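Long-range contact in uncharacterized protein BT_3980 with actin-like ATPase fold (PDB 3HRG), which is of unknown function but has an actin-like ATPase fold, so that binding of a nucleotide is conceivable yet not established: residues R102-N110 with I120-Y128. Numbering follows the deposited sequence.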
# COMPACT_ATOMS: atom_id res chain seq x y z
N ARG A 102 -0.46 21.14 -0.49
CA ARG A 102 -1.84 20.91 -0.89
C ARG A 102 -2.76 21.27 0.27
O ARG A 102 -2.63 20.73 1.36
CB ARG A 102 -1.96 19.45 -1.28
CG ARG A 102 -3.27 19.03 -1.78
CD ARG A 102 -3.24 17.59 -2.18
NE ARG A 102 -2.43 17.30 -3.37
CZ ARG A 102 -2.51 16.15 -4.05
NH1 ARG A 102 -3.32 15.17 -3.67
NH2 ARG A 102 -1.78 15.98 -5.12
N GLU A 103 -3.72 22.16 0.04
CA GLU A 103 -4.59 22.63 1.13
C GLU A 103 -5.59 21.60 1.68
O GLU A 103 -5.73 21.49 2.90
CB GLU A 103 -5.32 23.92 0.69
CG GLU A 103 -6.04 24.71 1.82
CD GLU A 103 -5.10 25.34 2.87
OE1 GLU A 103 -3.85 25.21 2.78
OE2 GLU A 103 -5.63 25.99 3.80
N ASN A 104 -6.24 20.79 0.84
CA ASN A 104 -7.22 19.85 1.37
C ASN A 104 -6.57 18.51 1.72
O ASN A 104 -7.09 17.45 1.36
CB ASN A 104 -8.39 19.65 0.40
CG ASN A 104 -9.63 19.04 1.10
OD1 ASN A 104 -10.21 19.66 2.02
ND2 ASN A 104 -10.06 17.86 0.64
N GLU A 105 -5.42 18.55 2.40
CA GLU A 105 -4.68 17.34 2.78
C GLU A 105 -4.29 17.37 4.25
O GLU A 105 -3.88 18.39 4.76
CB GLU A 105 -3.41 17.19 1.93
CG GLU A 105 -2.58 15.93 2.22
CD GLU A 105 -1.44 15.76 1.24
OE1 GLU A 105 -0.62 16.69 1.05
OE2 GLU A 105 -1.35 14.66 0.64
N ILE A 106 -4.43 16.22 4.91
CA ILE A 106 -4.00 16.01 6.28
C ILE A 106 -2.77 15.08 6.23
O ILE A 106 -2.75 14.12 5.46
CB ILE A 106 -5.13 15.37 7.12
CG1 ILE A 106 -6.24 16.39 7.36
CG2 ILE A 106 -4.63 14.89 8.47
CD1 ILE A 106 -7.40 15.78 8.14
N VAL A 107 -1.75 15.37 7.04
CA VAL A 107 -0.56 14.53 7.11
C VAL A 107 -0.63 13.65 8.38
O VAL A 107 -0.82 14.16 9.47
CB VAL A 107 0.70 15.36 7.10
CG1 VAL A 107 1.94 14.43 7.27
CG2 VAL A 107 0.79 16.19 5.79
N MSE A 108 -0.48 12.34 8.19
CA MSE A 108 -0.51 11.35 9.26
C MSE A 108 0.77 10.54 9.18
O MSE A 108 1.55 10.72 8.25
CB MSE A 108 -1.66 10.39 9.04
CG MSE A 108 -2.95 11.04 8.65
SE MSE A 108 -4.39 9.78 8.72
CE MSE A 108 -4.43 9.57 10.68
N TYR A 109 1.00 9.67 10.15
CA TYR A 109 2.16 8.80 10.10
C TYR A 109 1.93 7.48 10.84
O TYR A 109 1.16 7.43 11.79
CB TYR A 109 3.41 9.49 10.64
CG TYR A 109 3.39 9.79 12.09
CD1 TYR A 109 3.84 8.85 13.01
CD2 TYR A 109 2.91 11.00 12.57
CE1 TYR A 109 3.81 9.11 14.39
CE2 TYR A 109 2.91 11.28 13.92
CZ TYR A 109 3.35 10.32 14.82
OH TYR A 109 3.35 10.58 16.17
N ASN A 110 2.62 6.44 10.38
CA ASN A 110 2.65 5.15 11.00
C ASN A 110 4.08 4.80 11.41
O ASN A 110 4.98 4.85 10.57
CB ASN A 110 2.26 4.05 10.05
CG ASN A 110 0.87 4.22 9.45
OD1 ASN A 110 0.69 3.92 8.27
ND2 ASN A 110 -0.11 4.68 10.24
N ILE A 120 5.29 8.59 6.67
CA ILE A 120 4.52 9.83 6.78
C ILE A 120 3.70 9.87 5.50
O ILE A 120 4.25 9.65 4.43
CB ILE A 120 5.41 11.06 6.91
CG1 ILE A 120 6.44 10.91 8.04
CG2 ILE A 120 4.54 12.27 7.14
CD1 ILE A 120 7.58 12.01 8.04
N PHE A 121 2.38 10.08 5.61
CA PHE A 121 1.50 9.98 4.44
C PHE A 121 0.34 10.99 4.47
O PHE A 121 -0.13 11.41 5.51
CB PHE A 121 0.96 8.53 4.30
CG PHE A 121 0.01 8.09 5.39
CD1 PHE A 121 0.48 7.60 6.60
CD2 PHE A 121 -1.37 8.16 5.20
CE1 PHE A 121 -0.39 7.18 7.61
CE2 PHE A 121 -2.25 7.74 6.21
CZ PHE A 121 -1.75 7.24 7.41
N GLY A 122 -0.10 11.37 3.29
CA GLY A 122 -1.17 12.33 3.17
C GLY A 122 -2.50 11.64 2.92
O GLY A 122 -2.55 10.55 2.35
N ILE A 123 -3.56 12.27 3.37
CA ILE A 123 -4.90 11.78 3.10
C ILE A 123 -5.77 13.01 2.82
O ILE A 123 -5.63 14.07 3.46
CB ILE A 123 -5.46 10.95 4.28
CG1 ILE A 123 -6.84 10.34 3.93
CG2 ILE A 123 -5.58 11.80 5.56
CD1 ILE A 123 -7.39 9.46 5.06
N ASP A 124 -6.65 12.90 1.83
CA ASP A 124 -7.55 14.00 1.51
C ASP A 124 -8.38 14.34 2.77
O ASP A 124 -8.93 13.43 3.40
CB ASP A 124 -8.43 13.61 0.35
CG ASP A 124 -9.46 14.64 0.05
OD1 ASP A 124 -9.12 15.79 -0.38
OD2 ASP A 124 -10.61 14.30 0.28
N LYS A 125 -8.47 15.61 3.13
CA LYS A 125 -9.18 16.01 4.35
C LYS A 125 -10.68 15.73 4.33
O LYS A 125 -11.23 15.35 5.34
CB LYS A 125 -8.92 17.48 4.66
CG LYS A 125 -9.58 18.00 5.91
CD LYS A 125 -9.01 19.38 6.30
CE LYS A 125 -9.73 19.95 7.53
NZ LYS A 125 -9.16 21.29 7.97
N SER A 126 -11.33 15.96 3.20
CA SER A 126 -12.76 15.66 3.05
C SER A 126 -13.00 14.16 3.28
O SER A 126 -13.98 13.76 3.93
CB SER A 126 -13.25 16.02 1.66
OG SER A 126 -13.11 17.40 1.42
N THR A 127 -12.10 13.34 2.74
CA THR A 127 -12.16 11.88 2.91
C THR A 127 -11.97 11.50 4.39
O THR A 127 -12.76 10.70 4.92
CB THR A 127 -11.14 11.17 1.99
OG1 THR A 127 -11.63 11.24 0.65
CG2 THR A 127 -11.01 9.71 2.36
N TYR A 128 -10.96 12.07 5.03
CA TYR A 128 -10.72 11.84 6.46
C TYR A 128 -11.93 12.23 7.33
O TYR A 128 -12.35 11.48 8.20
CB TYR A 128 -9.45 12.57 6.96
CG TYR A 128 -9.36 12.50 8.46
CD1 TYR A 128 -8.93 11.33 9.08
CD2 TYR A 128 -9.80 13.53 9.26
CE1 TYR A 128 -8.89 11.21 10.47
CE2 TYR A 128 -9.79 13.42 10.65
CZ TYR A 128 -9.31 12.25 11.23
OH TYR A 128 -9.27 12.11 12.60
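Met-108 lies across the ring of Phe-121 in the middle of two paired antiparallel strands. Its CB stands over one ring face, displaced toward the rim and 3.5 Å from Phe-121 CZ, a CH-pi contact. CG, anti to the carbonyl carbon (chi1 -44°), lies near both Phe-121 CE2 and Ile-123 CG2. With the chain extended about CB-CG (chi2 -170°), SE of this selenomethionine, in the conformer described, comes to lie obliquely to the ring, 4.7 Å from the Phe-121 centroid, as a Met-aromatic contact, and there also touches Ile-123 CG2. Ile-106 continues this face: its CB meets Ile-123 CG2, and CD1 reaches Tyr-128 CD2 at 3.5 Å and, beside it, Lys-125 CG. Strand 139-142 packs here too, with Phe-140 touching Met-108, Ile-123 and Tyr-128. Ile-106 and Met-108 each exchange two backbone hydrogen bonds with Ile-123 and Phe-121, respectively, the hydrogen-bonded pairs of a beta hairpin; strand 78-82 flanks strand 117-124 on its other side, completing a three-stranded antiparallel sheet in this actin-like fold. On the opposite face, Val-107 CG1 presses tightly on Ile-120 CG2 (3.4 Å), and Glu-105 extends past Gly-122, OE2 lying 3.4 Å from Gly-122 CA and forming a salt bridge with Arg-77, while OE1 hydrogen-bonds Tyr-96 OH. Where helix 125-134 begins, Asp-124 is the N-cap and accepts from Thr-127 N through OD2. Asn-104 ND2 donates to Ser-126 OG at 3.2 Å; it also comes within 2.5 Å of Asp-124 OD1, too short to be trusted as a normal bond, the amide and carboxylate planes 59° apart. With an alanine here both amide contacts go, and Ser-126 OG would probably lose its mate from this strand end, as might Asp-124 OD1. Asn-104 O accepts an almost straight bond from Lys-125 N (2.9 Å).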